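Local atomic coordinates of GCN5-related N-acetyltransferase (Kribbella flavida, PDB entry 4IUS), a protein that probably transfers acyl groups, most likely acetyl from acetyl-coenzyme A, to an acceptor not identified here, as a member of the GNAT family. Residues Leu107-Gly112 / Gln213-Gly218; Ala8-Ala13 / Leu222-Pro227; Tyr209-Ala214 / Leu239-Lys244; Ala163-Ile166 / Val171-Ala174; Ala177-Ala180 / Thr186-Ala189. The protein carries 1 engineered substitution. All coordinates share one frame; numbering follows the deposited sequence. Where two conformers were deposited one is given.

Interaction 1 of 5, residues Leu107-Gly112 / Gln213-Gly218; sequences LAVEPG and QAFEVG
Pro111 lies flat over the phenyl ring of Phe215: its CG sits 3.6 Å from the centroid of the Phe215 ring and only 8° off the ring normal, a CH-pi contact close to the ideal geometry. The two side chains cross at about a right angle, and the proline N and CA extend the cover on that face, with Pro111 CA 3.5 Å from Phe215 CE2. Val109 meets the far end of the same ring. Its carbonyl O comes up at the ring edge, 3.5 Å from Phe215 CZ, and its CG1 approaches CZ at 4.0 Å. With CG anti to its own carbonyl carbon (chi1 -67°), Phe215 reaches out from the last turn of its helix to the loop that follows the strand. The contact joins the end of strand 99-109 to the C-terminal end of helix 202-216, while Phe215 also touches Ala223 of the adjacent strand 222-225 and Ala220 in the connecting loop.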
loop_
_atom_site.group_PDB
_atom_site.type_symbol
_atom_site.label_atom_id
_atom_site.label_comp_id
_atom_site.label_asym_id
_atom_site.label_seq_id
_atom_site.Cartn_x
_atom_site.Cartn_y
_atom_site.Cartn_z
ATOM N N LEU A 107 1.245 -5.031 8.686
ATOM C CA LEU A 107 1.760 -4.595 9.971
ATOM C C LEU A 107 1.208 -3.210 10.261
ATOM O O LEU A 107 1.021 -2.416 9.346
ATOM C CB LEU A 107 3.270 -4.524 9.980
ATOM C CG LEU A 107 4.089 -5.747 9.466
ATOM C CD1 LEU A 107 5.602 -5.524 9.652
ATOM C CD2 LEU A 107 3.640 -7.075 9.978
ATOM N N ALA A 108 0.871 -2.926 11.502
ATOM C CA ALA A 108 0.250 -1.651 11.836
ATOM C C ALA A 108 0.793 -1.067 13.130
ATOM O O ALA A 108 1.285 -1.803 13.985
ATOM C CB ALA A 108 -1.287 -1.725 11.866
ATOM N N VAL A 109 0.636 0.239 13.282
ATOM C CA VAL A 109 1.080 0.922 14.490
ATOM C C VAL A 109 0.177 2.154 14.699
ATOM O O VAL A 109 -0.348 2.770 13.754
ATOM C CB VAL A 109 2.578 1.357 14.410
ATOM C CG1 VAL A 109 2.797 2.519 13.403
ATOM C CG2 VAL A 109 3.109 1.732 15.800
ATOM N N GLU A 110 -0.004 2.508 15.966
ATOM C CA GLU A 110 -0.781 3.691 16.371
ATOM C C GLU A 110 0.186 4.712 17.007
ATOM O O GLU A 110 1.292 4.338 17.415
ATOM C CB GLU A 110 -1.844 3.317 17.381
ATOM C CG GLU A 110 -2.954 2.494 16.750
ATOM C CD GLU A 110 -4.135 2.247 17.676
ATOM O OE1 GLU A 110 -3.921 1.880 18.855
ATOM O OE2 GLU A 110 -5.294 2.401 17.220
ATOM N N PRO A 111 -0.249 5.976 17.091
ATOM C CA PRO A 111 0.747 7.012 17.480
ATOM C C PRO A 111 1.511 6.797 18.786
ATOM O O PRO A 111 2.723 7.069 18.864
ATOM C CB PRO A 111 -0.115 8.285 17.500
ATOM C CG PRO A 111 -1.138 8.035 16.450
ATOM C CD PRO A 111 -1.485 6.590 16.573
ATOM N N GLY A 112 0.816 6.333 19.806
ATOM C CA GLY A 112 1.403 6.164 21.129
ATOM C C GLY A 112 2.405 5.025 21.177
ATOM O O GLY A 112 3.140 4.898 22.142
ATOM N N GLN A 213 5.539 11.602 10.716
ATOM C CA GLN A 213 4.955 12.741 10.058
ATOM C C GLN A 213 3.492 12.542 9.653
ATOM O O GLN A 213 2.663 13.464 9.775
ATOM C CB GLN A 213 5.831 13.144 8.854
ATOM C CG GLN A 213 7.258 13.537 9.228
ATOM C CD GLN A 213 7.268 14.530 10.362
ATOM O OE1 GLN A 213 6.702 15.609 10.247
ATOM N NE2 GLN A 213 7.856 14.137 11.505
ATOM N N ALA A 214 3.141 11.337 9.222
ATOM C CA ALA A 214 1.764 11.035 8.921
ATOM C C ALA A 214 0.876 11.289 10.146
ATOM O O ALA A 214 -0.213 11.824 10.025
ATOM C CB ALA A 214 1.625 9.585 8.433
ATOM N N PHE A 215 1.369 10.910 11.336
ATOM C CA PHE A 215 0.623 11.153 12.570
ATOM C C PHE A 215 0.646 12.620 13.000
ATOM O O PHE A 215 -0.384 13.164 13.422
ATOM C CB PHE A 215 1.225 10.328 13.686
ATOM C CG PHE A 215 1.080 8.818 13.564
ATOM C CD1 PHE A 215 0.047 8.220 12.872
ATOM C CD2 PHE A 215 1.968 7.988 14.187
ATOM C CE1 PHE A 215 -0.092 6.839 12.846
ATOM C CE2 PHE A 215 1.835 6.604 14.161
ATOM C CZ PHE A 215 0.805 6.038 13.500
ATOM N N GLU A 216 1.806 13.253 12.938
ATOM C CA GLU A 216 1.974 14.604 13.503
ATOM C C GLU A 216 1.435 15.700 12.626
ATOM O O GLU A 216 0.874 16.666 13.138
ATOM C CB GLU A 216 3.438 14.890 13.775
ATOM C CG GLU A 216 4.024 14.121 14.929
ATOM C CD GLU A 216 5.466 14.537 15.287
ATOM O OE1 GLU A 216 6.099 15.391 14.581
ATOM O OE2 GLU A 216 5.952 13.996 16.304
ATOM N N VAL A 217 1.674 15.608 11.315
ATOM C CA VAL A 217 1.190 16.630 10.387
ATOM C C VAL A 217 0.097 16.131 9.422
ATOM O O VAL A 217 -0.683 16.927 8.928
ATOM C CB VAL A 217 2.337 17.313 9.599
ATOM C CG1 VAL A 217 3.255 18.082 10.550
ATOM C CG2 VAL A 217 3.123 16.324 8.751
ATOM N N GLY A 218 0.020 14.830 9.186
ATOM C CA GLY A 218 -0.974 14.280 8.256
ATOM C C GLY A 218 -2.342 13.994 8.838
ATOM O O GLY A 218 -3.272 13.697 8.105
#

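Interaction 2 of 5, residues Ala8-Ala13 / Leu222-Pro227. With EDO (1,2-ethanediol), chain E.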
loop_
_atom_site.group_PDB
_atom_site.type_symbol
_atom_site.label_atom_id
_atom_site.label_comp_id
_atom_site.label_asym_id
_atom_site.label_seq_id
_atom_site.Cartn_x
_atom_site.Cartn_y
_atom_site.Cartn_z
ATOM N N ALA A 8 -11.014 -4.804 8.673
ATOM C CA ALA A 8 -12.076 -4.116 7.954
ATOM C C ALA A 8 -11.825 -2.617 7.862
ATOM O O ALA A 8 -12.101 -2.022 6.817
ATOM C CB ALA A 8 -13.458 -4.406 8.566
ATOM N N ARG A 9 -11.303 -2.002 8.939
ATOM C CA ARG A 9 -11.002 -0.576 8.898
ATOM C C ARG A 9 -9.963 -0.289 7.809
ATOM O O ARG A 9 -10.110 0.671 7.043
ATOM C CB ARG A 9 -10.513 -0.134 10.251
ATOM C CG ARG A 9 -10.250 1.351 10.284
ATOM C CD ARG A 9 -9.765 1.835 11.621
ATOM N NE ARG A 9 -9.399 3.241 11.525
ATOM C CZ ARG A 9 -8.635 3.854 12.408
ATOM N NH1 ARG A 9 -8.134 3.208 13.456
ATOM N NH2 ARG A 9 -8.299 5.109 12.193
ATOM N N ILE A 10 -8.914 -1.105 7.735
ATOM C CA ILE A 10 -7.862 -0.911 6.765
ATOM C C ILE A 10 -8.393 -1.130 5.355
ATOM O O ILE A 10 -8.174 -0.302 4.448
ATOM C CB ILE A 10 -6.672 -1.825 7.031
ATOM C CG1 ILE A 10 -5.947 -1.327 8.312
ATOM C CG2 ILE A 10 -5.723 -1.872 5.839
ATOM C CD1 ILE A 10 -4.871 -2.281 8.810
ATOM N N ALA A 11 -9.158 -2.194 5.137
ATOM C CA ALA A 11 -9.705 -2.462 3.795
ATOM C C ALA A 11 -10.626 -1.332 3.343
ATOM O O ALA A 11 -10.612 -0.918 2.183
ATOM C CB ALA A 11 -10.411 -3.806 3.770
ATOM N N SER A 12 -11.469 -0.852 4.236
ATOM C CA SER A 12 -12.395 0.210 3.925
ATOM C C SER A 12 -11.660 1.522 3.590
ATOM O O SER A 12 -12.041 2.230 2.667
ATOM C CB SER A 12 -13.398 0.437 5.070
ATOM O OG SER A 12 -14.324 -0.626 5.179
ATOM N N ALA A 13 -10.619 1.826 4.349
ATOM C CA ALA A 13 -9.829 3.014 4.103
ATOM C C ALA A 13 -9.084 2.898 2.782
ATOM O O ALA A 13 -8.959 3.912 2.053
ATOM C CB ALA A 13 -8.857 3.264 5.246
ATOM N N LEU A 222 -3.834 5.811 12.462
ATOM C CA LEU A 222 -3.400 4.438 12.257
ATOM C C LEU A 222 -2.504 4.391 11.012
ATOM O O LEU A 222 -2.916 4.971 9.969
ATOM C CB LEU A 222 -4.603 3.477 12.081
ATOM C CG LEU A 222 -4.283 2.008 11.850
ATOM C CD1 LEU A 222 -3.613 1.369 13.052
ATOM C CD2 LEU A 222 -5.547 1.231 11.433
ATOM N N ALA A 223 -1.349 3.702 11.056
ATOM C CA ALA A 223 -0.484 3.512 9.896
ATOM C C ALA A 223 -0.294 2.035 9.700
ATOM O O ALA A 223 -0.142 1.309 10.669
ATOM C CB ALA A 223 0.874 4.196 10.084
ATOM N N TRP A 224 -0.295 1.582 8.442
ATOM C CA TRP A 224 -0.020 0.208 8.127
ATOM C C TRP A 224 0.933 0.122 6.974
ATOM O O TRP A 224 1.078 1.058 6.189
ATOM C CB TRP A 224 -1.284 -0.605 7.860
ATOM C CG TRP A 224 -2.018 -0.216 6.631
ATOM C CD1 TRP A 224 -2.958 0.795 6.484
ATOM C CD2 TRP A 224 -1.840 -0.762 5.307
ATOM N NE1 TRP A 224 -3.382 0.874 5.179
ATOM C CE2 TRP A 224 -2.755 -0.055 4.434
ATOM C CE3 TRP A 224 -1.026 -1.769 4.765
ATOM C CZ2 TRP A 224 -2.860 -0.358 3.075
ATOM C CZ3 TRP A 224 -1.130 -2.038 3.387
ATOM C CH2 TRP A 224 -2.012 -1.356 2.575
ATOM N N LEU A 225 1.624 -0.999 6.889
ATOM C CA LEU A 225 2.507 -1.314 5.767
ATOM C C LEU A 225 2.587 -2.796 5.540
ATOM O O LEU A 225 2.195 -3.590 6.388
ATOM C CB LEU A 225 3.892 -0.749 5.961
ATOM C CG LEU A 225 4.704 -1.187 7.160
ATOM C CD1 LEU A 225 5.395 -2.549 6.896
ATOM C CD2 LEU A 225 5.730 -0.120 7.559
ATOM N N THR A 226 3.013 -3.151 4.334
ATOM C CA THR A 226 3.394 -4.500 4.064
ATOM C C THR A 226 4.898 -4.539 3.763
ATOM O O THR A 226 5.412 -3.666 3.093
ATOM C CB THR A 226 2.518 -5.120 2.977
ATOM O OG1 THR A 226 2.801 -6.506 2.978
ATOM C CG2 THR A 226 2.806 -4.561 1.600
ATOM N N PRO A 227 5.635 -5.498 4.341
ATOM C CA PRO A 227 7.098 -5.507 4.303
ATOM C C PRO A 227 7.677 -6.222 3.119
ATOM O O PRO A 227 6.965 -6.934 2.431
ATOM C CB PRO A 227 7.464 -6.334 5.563
ATOM C CG PRO A 227 6.352 -7.273 5.713
ATOM C CD PRO A 227 5.127 -6.518 5.270
HETATM C C1 EDO E . -4.524 4.115 3.033
HETATM O O1 EDO E . -4.920 2.759 3.307
HETATM C C2 EDO E . -5.759 5.006 3.096
HETATM O O2 EDO E . -6.308 5.230 1.780
#
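Leu222, at the start of the strand, meets both Arg9 and Ile10 of the helix. The Arg9 chain is extended from CG to NE, which carries its guanidinium group over the leucine: Leu222 CB lies over one face of that group, 3.8 Å from Arg9 NH1, and the two side chains run past each other in opposite directions. NH2 of the arginine is held by Thr221 OG1, the residue just before the strand, and by the carbonyl of Asp183. Leu222 CD2 also approaches Ile10 CG1 at 4.1 Å, these two side chains crossing at about a right angle. At Trp224 the contact becomes one of methyl against indole. Ile10 CG2 stands 3.7 Å from the centroid of the five-membered ring of Trp224, 12° off its normal, while Ile10 CD1 reaches back to CB of the tryptophan. The indole N-H points elsewhere, to a 1,2-ethanediol at the ring edge, with Trp224 NE1 3.1 Å from EDO O1 at an N-H...O angle of 153°. The other hydroxyl, EDO O2, donates to Ala13 O at 3.0 Å, so this probable crystallisation additive links strand to helix. Residues 8-13 of helix 6-19 run almost perpendicular to strand 222-225, at 83°, and the helix covers the sheet where that strand lies between strands 99-109 and 185-193.

Interaction 3 of 5, residues Tyr209-Ala214 / Leu239-Lys244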
loop_
_atom_site.group_PDB
_atom_site.type_symbol
_atom_site.label_atom_id
_atom_site.label_comp_id
_atom_site.label_asym_id
_atom_site.label_seq_id
_atom_site.Cartn_x
_atom_site.Cartn_y
_atom_site.Cartn_z
ATOM N N TYR A 209 10.243 7.834 10.482
ATOM C CA TYR A 209 10.046 9.271 10.342
ATOM C C TYR A 209 8.859 9.595 9.458
ATOM O O TYR A 209 8.094 10.494 9.766
ATOM C CB TYR A 209 11.349 9.943 9.815
ATOM C CG TYR A 209 11.301 11.443 9.847
ATOM C CD1 TYR A 209 11.315 12.137 11.055
ATOM C CD2 TYR A 209 11.277 12.175 8.664
ATOM C CE1 TYR A 209 11.243 13.505 11.048
ATOM C CE2 TYR A 209 11.210 13.552 8.682
ATOM C CZ TYR A 209 11.182 14.207 9.898
ATOM O OH TYR A 209 11.136 15.608 9.921
ATOM N N ALA A 210 8.641 8.811 8.400
ATOM C CA ALA A 210 7.454 8.976 7.560
ATOM C C ALA A 210 6.165 8.697 8.379
ATOM O O ALA A 210 5.190 9.448 8.311
ATOM C CB ALA A 210 7.467 8.078 6.337
ATOM N N THR A 211 6.203 7.623 9.179
ATOM C CA THR A 211 5.061 7.290 10.021
ATOM C C THR A 211 4.788 8.454 10.990
ATOM O O THR A 211 3.646 8.878 11.187
ATOM C CB THR A 211 5.276 5.981 10.796
ATOM O OG1 THR A 211 5.600 4.945 9.885
ATOM C CG2 THR A 211 4.003 5.585 11.534
ATOM N N GLN A 212 5.860 8.942 11.616
ATOM C CA GLN A 212 5.723 10.020 12.569
ATOM C C GLN A 212 5.129 11.250 11.931
ATOM O O GLN A 212 4.264 11.895 12.520
ATOM C CB GLN A 212 7.085 10.363 13.147
ATOM C CG GLN A 212 7.040 11.419 14.236
ATOM C CD GLN A 212 8.410 11.751 14.732
ATOM O OE1 GLN A 212 9.242 12.197 13.969
ATOM N NE2 GLN A 212 8.672 11.438 15.977
ATOM N N GLN A 213 5.539 11.602 10.716
ATOM C CA GLN A 213 4.955 12.741 10.058
ATOM C C GLN A 213 3.492 12.542 9.653
ATOM O O GLN A 213 2.663 13.464 9.775
ATOM C CB GLN A 213 5.831 13.144 8.854
ATOM C CG GLN A 213 7.258 13.537 9.228
ATOM C CD GLN A 213 7.268 14.530 10.362
ATOM O OE1 GLN A 213 6.702 15.609 10.247
ATOM N NE2 GLN A 213 7.856 14.137 11.505
ATOM N N ALA A 214 3.141 11.337 9.222
ATOM C CA ALA A 214 1.764 11.035 8.921
ATOM C C ALA A 214 0.876 11.289 10.146
ATOM O O ALA A 214 -0.213 11.824 10.025
ATOM C CB ALA A 214 1.625 9.585 8.433
ATOM N N LEU A 239 10.157 -0.521 15.555
ATOM C CA LEU A 239 9.475 0.739 15.436
ATOM C C LEU A 239 8.092 0.778 16.087
ATOM O O LEU A 239 7.424 1.815 16.106
ATOM C CB LEU A 239 9.298 1.078 13.948
ATOM C CG LEU A 239 10.566 0.967 13.072
ATOM C CD1 LEU A 239 10.230 1.437 11.660
ATOM C CD2 LEU A 239 11.721 1.736 13.645
ATOM N N GLY A 240 7.637 -0.387 16.590
ATOM C CA GLY A 240 6.328 -0.534 17.181
ATOM C C GLY A 240 5.300 -1.195 16.274
ATOM O O GLY A 240 4.194 -1.441 16.727
ATOM N N TYR A 241 5.628 -1.454 15.017
ATOM C CA TYR A 241 4.682 -2.125 14.128
ATOM C C TYR A 241 4.505 -3.573 14.556
ATOM O O TYR A 241 5.474 -4.255 14.927
ATOM C CB TYR A 241 5.226 -2.098 12.696
ATOM C CG TYR A 241 4.961 -0.820 11.906
ATOM C CD1 TYR A 241 3.841 -0.693 11.151
ATOM C CD2 TYR A 241 5.875 0.215 11.895
ATOM C CE1 TYR A 241 3.573 0.465 10.468
ATOM C CE2 TYR A 241 5.633 1.374 11.172
ATOM C CZ TYR A 241 4.492 1.502 10.458
ATOM O OH TYR A 241 4.175 2.617 9.707
ATOM N N GLU A 242 3.282 -4.047 14.418
ATOM C CA GLU A 242 2.942 -5.426 14.738
ATOM C C GLU A 242 2.043 -5.983 13.650
ATOM O O GLU A 242 1.232 -5.260 13.089
ATOM C CB GLU A 242 2.184 -5.512 16.055
ATOM C CG GLU A 242 2.939 -5.030 17.269
ATOM C CD GLU A 242 2.039 -5.128 18.470
ATOM O OE1 GLU A 242 1.737 -6.272 18.830
ATOM O OE2 GLU A 242 1.587 -4.077 19.015
ATOM N N PRO A 243 2.143 -7.295 13.422
ATOM C CA PRO A 243 1.218 -7.917 12.446
ATOM C C PRO A 243 -0.212 -7.849 12.920
ATOM O O PRO A 243 -0.486 -8.202 14.070
ATOM C CB PRO A 243 1.720 -9.354 12.324
ATOM C CG PRO A 243 2.495 -9.562 13.530
ATOM C CD PRO A 243 3.069 -8.270 14.005
ATOM N N LYS A 244 -1.127 -7.416 12.064
ATOM C CA LYS A 244 -2.519 -7.248 12.424
ATOM C C LYS A 244 -3.502 -7.844 11.409
ATOM O O LYS A 244 -4.668 -8.026 11.750
ATOM C CB LYS A 244 -2.836 -5.769 12.628
ATOM C CG LYS A 244 -2.208 -5.175 13.885
ATOM C CD LYS A 244 -2.858 -5.683 15.169
ATOM C CE LYS A 244 -2.208 -5.194 16.407
ATOM N NZ LYS A 244 -2.987 -5.822 17.501
#
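A single buried hydrogen bond between two hydroxyls, Tyr241 OH to Thr211 OG1 at 2.7 Å, joins helix 202-216 to the turn that leads into strand 242-251. The phenol is the donor. Thr211 OG1 is also hydrogen-bonded to the carbonyl O of Thr207, one turn earlier, so the threonine hydroxyl connects the tyrosine to the helix backbone. The bond runs in the plane of the tyrosine ring, with Thr211 OG1 at the ring edge and 3.8 Å from Tyr241 CE2. The two side chains come from opposite directions. On the threonine, chi1 of -54° sets OG1 beside the backbone N and CG2 anti to it, and this methyl packs 3.5 Å from the same Tyr241 OH. The phenol oxygen is therefore met by both branches of Thr211, one polar and one apolar. Little else touches between the segments, and the interface is small at 78 Å². The surroundings supply the rest of the packing: the Tyr241 ring lies against Val109 and Leu107 of strand 99-109, Ala223 and Leu225 of strand 222-225 and Val188 of strand 185-193. It fills the layer between helix 202-216 and the sheet, where Thr211 likewise rests on Val109, Ala223 and Val188.

Interaction 4 of 5, residues Ala163-Ile166 / Val171-Ala174; sequences AVLI and VPVA
Ile166 and Ala174 form the backbone link here, an antiparallel hydrogen-bonded pair. Ile166 N donates to Ala174 O at 2.9 Å, nearly straight at 170°. In return Ile166 O takes two N-H groups, that of Val173 at 2.8 Å with an angle of 179° and, more loosely, that of Ala174 at 3.3 Å. Two residues of one strand facing one of the other define a classic beta bulge, placed in the hairpin of strands 161-168 and 171-179, part of the mixed sheet of the GNAT domain. The short segments are strongly twisted here, 109° apart in direction. Weaker CA-H...O contacts add to the pairing, Leu165 CA to Ala174 O and Pro172 CA to Ile166 O. Among side chains, Leu165 CD1 meets Pro172 CG at 4.0 Å on the face covered by helix 131-141, where Leu165 touches Ala137 and Pro172 touches Ile140. Ile166 CB and Ala174 CB, also 4.0 Å apart, lie on the other face, toward Ala206 and Leu202 of helix 202-216.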
loop_
_atom_site.group_PDB
_atom_site.type_symbol
_atom_site.label_atom_id
_atom_site.label_comp_id
_atom_site.label_asym_id
_atom_site.label_seq_id
_atom_site.Cartn_x
_atom_site.Cartn_y
_atom_site.Cartn_z
ATOM N N ALA A 163 6.184 12.376 1.684
ATOM C CA ALA A 163 7.353 11.531 1.709
ATOM C C ALA A 163 8.437 12.188 2.540
ATOM O O ALA A 163 8.364 13.375 2.820
ATOM C CB ALA A 163 7.837 11.168 0.301
ATOM N N VAL A 164 9.469 11.409 2.852
ATOM C CA VAL A 164 10.618 11.887 3.623
ATOM C C VAL A 164 11.908 11.416 2.947
ATOM O O VAL A 164 11.914 10.395 2.272
ATOM C CB VAL A 164 10.567 11.415 5.107
ATOM C CG1 VAL A 164 9.227 11.788 5.736
ATOM C CG2 VAL A 164 10.908 9.937 5.253
ATOM N N LEU A 165 12.961 12.175 3.171
ATOM C CA LEU A 165 14.306 11.764 2.814
ATOM C C LEU A 165 15.155 11.721 4.062
ATOM O O LEU A 165 15.173 12.659 4.873
ATOM C CB LEU A 165 14.909 12.771 1.809
ATOM C CG LEU A 165 14.242 12.757 0.420
ATOM C CD1 LEU A 165 14.764 13.913 -0.431
ATOM C CD2 LEU A 165 14.432 11.424 -0.311
ATOM N N ILE A 166 15.901 10.633 4.178
ATOM C CA ILE A 166 16.958 10.474 5.168
ATOM C C ILE A 166 18.259 10.806 4.446
ATOM O O ILE A 166 18.515 10.265 3.350
ATOM C CB ILE A 166 17.006 9.042 5.725
ATOM C CG1 ILE A 166 15.707 8.634 6.354
ATOM C CG2 ILE A 166 18.196 8.831 6.649
ATOM C CD1 ILE A 166 15.313 9.464 7.514
ATOM N N VAL A 171 23.217 14.353 1.828
ATOM C CA VAL A 171 22.867 13.696 0.576
ATOM C C VAL A 171 21.740 12.686 0.877
ATOM O O VAL A 171 21.907 11.814 1.742
ATOM C CB VAL A 171 24.092 12.951 -0.022
ATOM C CG1 VAL A 171 23.701 12.184 -1.297
ATOM C CG2 VAL A 171 25.269 13.898 -0.224
ATOM N N PRO A 172 20.657 12.724 0.097
ATOM C CA PRO A 172 19.589 11.734 0.327
ATOM C C PRO A 172 20.016 10.338 0.021
ATOM O O PRO A 172 20.539 10.071 -1.062
ATOM C CB PRO A 172 18.476 12.171 -0.617
ATOM C CG PRO A 172 18.761 13.580 -0.927
ATOM C CD PRO A 172 20.250 13.762 -0.867
ATOM N N VAL A 173 19.799 9.444 0.969
ATOM C CA VAL A 173 20.193 8.043 0.856
ATOM C C VAL A 173 19.085 7.023 1.144
ATOM O O VAL A 173 19.258 5.844 0.856
ATOM C CB VAL A 173 21.443 7.687 1.690
ATOM C CG1 VAL A 173 22.664 8.497 1.237
ATOM C CG2 VAL A 173 21.184 7.901 3.181
ATOM N N ALA A 174 17.977 7.490 1.722
ATOM C CA ALA A 174 16.858 6.580 2.031
ATOM C C ALA A 174 15.586 7.394 2.031
ATOM O O ALA A 174 15.611 8.620 2.156
ATOM C CB ALA A 174 17.027 5.842 3.347
#

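Interaction 5 of 5, residues Ala177-Ala180 / Thr186-Ala189; sequences AWTA and TEVA
Ala177 and Ala189 pair through two backbone bonds, Ala177 N to Ala189 O and Ala189 N to Ala177 O, both 2.9 Å. Next along the ladder, Trp178 and Val188 form a non-hydrogen-bonded pair with CA atoms 4.4 Å apart. Their face is the tightly packed one: the Trp178 indole lies on Gln213 and Ala214 of helix 202-216, Val188 on Thr211, and the indole N-H is bound to the carbonyl of Pro158. Thr186 OG1 comes in at the indole edge, 3.4 Å from Trp178 CB. Here the threonine hydroxyl donates to Thr179 O at 2.8 Å; chi1 of -170°, anti to the backbone N, turns it across to that strand. The other face is more open at Ala177, Thr179 and Ala189, which are partly exposed, although Glu187 is buried. A 1,2-ethanediol lies about 3 Å from the Thr179 side chain. Thr179 N still donates to Glu187 O, but the reverse bond is made by the side chain: Glu187 N donates to Thr179 OG1 at 3.0 Å, nearly straight at 171°. Toward the turn the threonine hydroxyls take over part of the regular pairing, Thr179 OG1 accepting a backbone N-H and Thr186 OG1 satisfying a backbone carbonyl.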
loop_
_atom_site.group_PDB
_atom_site.type_symbol
_atom_site.label_atom_id
_atom_site.label_comp_id
_atom_site.label_asym_id
_atom_site.label_seq_id
_atom_site.Cartn_x
_atom_site.Cartn_y
_atom_site.Cartn_z
ATOM N N ALA A 177 7.328 6.934 2.265
ATOM C CA ALA A 177 6.197 7.804 1.934
ATOM C C ALA A 177 4.964 7.337 2.678
ATOM O O ALA A 177 4.894 6.167 3.133
ATOM C CB ALA A 177 5.950 7.713 0.428
ATOM N N TRP A 178 3.984 8.232 2.786
ATOM C CA TRP A 178 2.684 7.868 3.323
ATOM C C TRP A 178 1.602 8.298 2.336
ATOM O O TRP A 178 1.710 9.314 1.661
ATOM C CB TRP A 178 2.445 8.487 4.719
ATOM C CG TRP A 178 2.258 9.988 4.795
ATOM C CD1 TRP A 178 1.071 10.673 4.813
ATOM C CD2 TRP A 178 3.299 10.992 4.973
ATOM N NE1 TRP A 178 1.291 12.001 4.932
ATOM C CE2 TRP A 178 2.635 12.256 5.023
ATOM C CE3 TRP A 178 4.691 10.967 5.015
ATOM C CZ2 TRP A 178 3.329 13.439 5.155
ATOM C CZ3 TRP A 178 5.382 12.175 5.167
ATOM C CH2 TRP A 178 4.711 13.384 5.213
ATOM N N THR A 179 0.541 7.509 2.265
ATOM C CA THR A 179 -0.567 7.804 1.422
ATOM C C THR A 179 -1.513 8.831 2.033
ATOM O O THR A 179 -1.511 9.049 3.236
ATOM C CB THR A 179 -1.383 6.539 1.060
ATOM O OG1 THR A 179 -1.964 6.040 2.272
ATOM C CG2 THR A 179 -0.516 5.490 0.414
ATOM N N ALA A 180 -2.329 9.447 1.180
ATOM C CA ALA A 180 -3.390 10.308 1.636
ATOM C C ALA A 180 -4.208 9.590 2.706
ATOM O O ALA A 180 -4.607 8.425 2.555
ATOM C CB ALA A 180 -4.273 10.702 0.471
ATOM N N THR A 186 -3.476 5.714 7.130
ATOM C CA THR A 186 -2.489 5.884 6.075
ATOM C C THR A 186 -1.727 4.578 5.876
ATOM O O THR A 186 -1.574 3.817 6.807
ATOM C CB THR A 186 -1.497 7.033 6.399
ATOM O OG1 THR A 186 -0.689 7.306 5.233
ATOM C CG2 THR A 186 -0.598 6.710 7.581
ATOM N N GLU A 187 -1.253 4.356 4.650
ATOM C CA GLU A 187 -0.308 3.330 4.315
ATOM C C GLU A 187 1.070 3.943 4.181
ATOM O O GLU A 187 1.218 4.920 3.441
ATOM C CB GLU A 187 -0.702 2.619 3.027
ATOM C CG GLU A 187 0.276 1.486 2.712
ATOM C CD GLU A 187 0.127 0.819 1.356
ATOM O OE1 GLU A 187 -0.757 1.247 0.607
ATOM O OE2 GLU A 187 0.897 -0.142 1.081
ATOM N N VAL A 188 2.065 3.368 4.836
ATOM C CA VAL A 188 3.456 3.747 4.651
ATOM C C VAL A 188 4.033 2.781 3.615
ATOM O O VAL A 188 3.873 1.554 3.730
ATOM C CB VAL A 188 4.237 3.732 5.976
ATOM C CG1 VAL A 188 5.712 3.957 5.732
ATOM C CG2 VAL A 188 3.678 4.812 6.900
ATOM N N ALA A 189 4.650 3.320 2.566
ATOM C CA ALA A 189 5.114 2.536 1.433
ATOM C C ALA A 189 6.247 3.305 0.781
ATOM O O ALA A 189 6.737 4.297 1.294
ATOM C CB ALA A 189 3.965 2.271 0.438
#

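How the interactions relate
All five contacts reach the same mixed sheet. Interactions 1 and 3 share Gln213 and Ala214 of helix 202-216, with centres about 6 Å apart, and Val109 CG1 packs 3.5 Å from Tyr241 CZ. Strand 222-225 of interaction 2 lies beside strand 99-109 of interaction 1, Val109 N being 2.9 Å from Ala223 O, and, on its other side, strand 185-193 of interaction 5, with Trp224 O 2.9 Å from Val188 N. The ethanediol of interaction 2 lies near Thr179 of interaction 5. Interactions 4 and 5 follow one another along strand 171-179. Helix 202-216 also packs on interaction 5, Ala214 CB lying 3.7 Å from Trp178 CG. Interactions 2 and 4 are farthest apart, about 24 Å between centres.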